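PDB 2E8B: probable molybdenum cofactor guanylyltransferase from Aquifex aeolicus, which probably transfers GMP from GTP to Mo-molybdopterin, with magnesium as cofactor, to form the molybdopterin guanine dinucleotide form of the molybdenum cofactor. Local coordinates for residues A83-L88 with G156-W161. Residues are numbered along the deposited sequence; the frame is centred on the assembly and turned at random.
Sequences ASIIGL and GDYRIW
The N-terminal turn of helix 84-94 packs against the loop that joins helices 146-154 and 160-167, and Ile85 meets Tyr158 and Ile160 there. Both branches of Ile85 are used. CG2 lies 3.8 Å from CB of Tyr158, beside the base of the ring. CD1 comes to 3.9 Å from the carbonyl O of Asp157. That reach follows from an extended side chain, with CG1 anti to the backbone N (chi1 -167°) and CD1 anti in turn. CG1 of Ile160 lies alongside CB of Ile85, and CD1 of Ile160 touches CB of Ser84 at 3.6 Å. The Tyr158 ring also meets Ala83 and Ile86, obliquely: its CD2 is 3.6 Å from CB of Ala83, and its CE2 meets CD1 of Ile86. The OH of Tyr158 is hydrogen-bonded to Glu81. No direct hydrogen bond links the segments. Instead, one water accepts from N of Ile85 (2.9 Å) and donates to O of Tyr158 (2.7 Å), serving an NH of the first helical turn. Replacing Ile85 by an alanine would probably open a gap between Tyr158 and Ile160 and remove one apolar contact each from Ile149 and Ile153 of helix 146-154. The loop is braced from within. OD1 of Asp157 accepts from N of Arg159, forming an Asx turn, and the guanidinium grips the carboxylate side-on through NE and NH2, while Arg152 makes a second salt bridge to OD2. NE of Arg159 is 2.8 Å from OD1 of Asp157, in a nearly straight bond (175°). The arrangement is helix-to-loop packing within the MobA-like nucleotidyltransferase domain of the GT-A clan, near its predicted nucleotide site.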
loop_
_atom_site.group_PDB
_atom_site.type_symbol
_atom_site.label_atom_id
_atom_site.label_comp_id
_atom_site.label_asym_id
_atom_site.label_seq_id
_atom_site.Cartn_x
_atom_site.Cartn_y
_atom_site.Cartn_z
ATOM N N ALA A 83 -8.825 4.772 -8.372
ATOM C CA ALA A 83 -7.665 4.217 -9.060
ATOM C C ALA A 83 -6.515 4.126 -8.068
ATOM O O ALA A 83 -6.338 5.008 -7.226
ATOM C CB ALA A 83 -7.279 5.101 -10.240
ATOM N N SER A 84 -5.734 3.059 -8.163
ATOM C CA SER A 84 -4.616 2.870 -7.246
ATOM C C SER A 84 -3.622 4.020 -7.292
ATOM O O SER A 84 -3.067 4.407 -6.261
ATOM C CB SER A 84 -3.901 1.555 -7.556
ATOM O OG SER A 84 -4.774 0.463 -7.340
ATOM N N ILE A 85 -3.403 4.575 -8.480
ATOM C CA ILE A 85 -2.447 5.670 -8.616
ATOM C C ILE A 85 -2.912 6.900 -7.843
ATOM O O ILE A 85 -2.097 7.699 -7.389
ATOM C CB ILE A 85 -2.197 6.024 -10.110
ATOM C CG1 ILE A 85 -0.975 6.940 -10.226
ATOM C CG2 ILE A 85 -3.416 6.692 -10.708
ATOM C CD1 ILE A 85 -0.539 7.217 -11.659
ATOM N N ILE A 86 -4.225 7.043 -7.680
ATOM C CA ILE A 86 -4.775 8.174 -6.936
ATOM C C ILE A 86 -4.554 7.966 -5.436
ATOM O O ILE A 86 -4.346 8.924 -4.692
ATOM C CB ILE A 86 -6.276 8.358 -7.245
ATOM C CG1 ILE A 86 -6.422 8.867 -8.687
ATOM C CG2 ILE A 86 -6.907 9.325 -6.246
ATOM C CD1 ILE A 86 -7.849 9.104 -9.139
ATOM N N GLY A 87 -4.584 6.712 -4.995
ATOM C CA GLY A 87 -4.340 6.437 -3.588
ATOM C C GLY A 87 -2.871 6.707 -3.289
ATOM O O GLY A 87 -2.513 7.204 -2.215
ATOM N N LEU A 88 -2.017 6.374 -4.253
ATOM C CA LEU A 88 -0.580 6.582 -4.131
ATOM C C LEU A 88 -0.296 8.077 -4.057
ATOM O O LEU A 88 0.480 8.532 -3.226
ATOM C CB LEU A 88 0.138 5.970 -5.337
ATOM C CG LEU A 88 1.668 6.009 -5.354
ATOM C CD1 LEU A 88 2.204 5.244 -4.154
ATOM C CD2 LEU A 88 2.189 5.390 -6.645
ATOM N N GLY A 156 -3.915 12.007 -17.626
ATOM C CA GLY A 156 -4.858 10.910 -17.777
ATOM C C GLY A 156 -4.340 9.484 -17.779
ATOM O O GLY A 156 -5.125 8.553 -17.960
ATOM N N ASP A 157 -3.039 9.299 -17.587
ATOM C CA ASP A 157 -2.455 7.957 -17.571
ATOM C C ASP A 157 -2.408 7.482 -16.122
ATOM O O ASP A 157 -1.537 7.889 -15.355
ATOM C CB ASP A 157 -1.041 7.989 -18.157
ATOM C CG ASP A 157 -0.479 6.598 -18.433
ATOM O OD1 ASP A 157 -1.062 5.593 -17.959
ATOM O OD2 ASP A 157 0.559 6.514 -19.122
ATOM N N TYR A 158 -3.352 6.618 -15.759
ATOM C CA TYR A 158 -3.449 6.099 -14.398
ATOM C C TYR A 158 -2.673 4.808 -14.176
ATOM O O TYR A 158 -2.725 4.232 -13.089
ATOM C CB TYR A 158 -4.917 5.847 -14.046
ATOM C CG TYR A 158 -5.767 7.089 -13.860
ATOM C CD1 TYR A 158 -5.350 8.337 -14.331
ATOM C CD2 TYR A 158 -7.009 7.002 -13.230
ATOM C CE1 TYR A 158 -6.159 9.470 -14.176
ATOM C CE2 TYR A 158 -7.819 8.118 -13.075
ATOM C CZ TYR A 158 -7.390 9.347 -13.549
ATOM O OH TYR A 158 -8.204 10.446 -13.409
ATOM N N ARG A 159 -1.960 4.340 -15.194
ATOM C CA ARG A 159 -1.209 3.098 -15.050
ATOM C C ARG A 159 0.007 3.251 -14.148
ATOM O O ARG A 159 0.905 4.038 -14.442
ATOM C CB ARG A 159 -0.749 2.605 -16.418
ATOM C CG ARG A 159 -1.874 2.344 -17.396
ATOM C CD ARG A 159 -1.297 2.029 -18.762
ATOM N NE ARG A 159 -0.598 3.186 -19.318
ATOM C CZ ARG A 159 0.196 3.136 -20.384
ATOM N NH1 ARG A 159 0.399 1.981 -21.008
ATOM N NH2 ARG A 159 0.772 4.245 -20.837
ATOM N N ILE A 160 0.044 2.506 -13.047
ATOM C CA ILE A 160 1.201 2.581 -12.162
ATOM C C ILE A 160 2.381 1.898 -12.853
ATOM O O ILE A 160 3.540 2.227 -12.589
ATOM C CB ILE A 160 0.920 1.923 -10.795
ATOM C CG1 ILE A 160 -0.151 2.735 -10.052
ATOM C CG2 ILE A 160 2.194 1.888 -9.954
ATOM C CD1 ILE A 160 -0.558 2.142 -8.708
ATOM N N TRP A 161 2.091 0.950 -13.740
ATOM C CA TRP A 161 3.159 0.274 -14.482
ATOM C C TRP A 161 3.900 1.302 -15.325
ATOM O O TRP A 161 5.124 1.295 -15.393
ATOM C CB TRP A 161 2.609 -0.804 -15.420
ATOM C CG TRP A 161 2.224 -2.091 -14.762
ATOM C CD1 TRP A 161 2.484 -2.476 -13.476
ATOM C CD2 TRP A 161 1.514 -3.175 -15.370
ATOM N NE1 TRP A 161 1.976 -3.736 -13.248
ATOM C CE2 TRP A 161 1.378 -4.188 -14.395
ATOM C CE3 TRP A 161 0.978 -3.389 -16.648
ATOM C CZ2 TRP A 161 0.729 -5.400 -14.656
ATOM C CZ3 TRP A 161 0.332 -4.595 -16.908
ATOM C CH2 TRP A 161 0.215 -5.583 -15.916
HETATM O O HOH W 1 -4.180 3.340 -11.019
#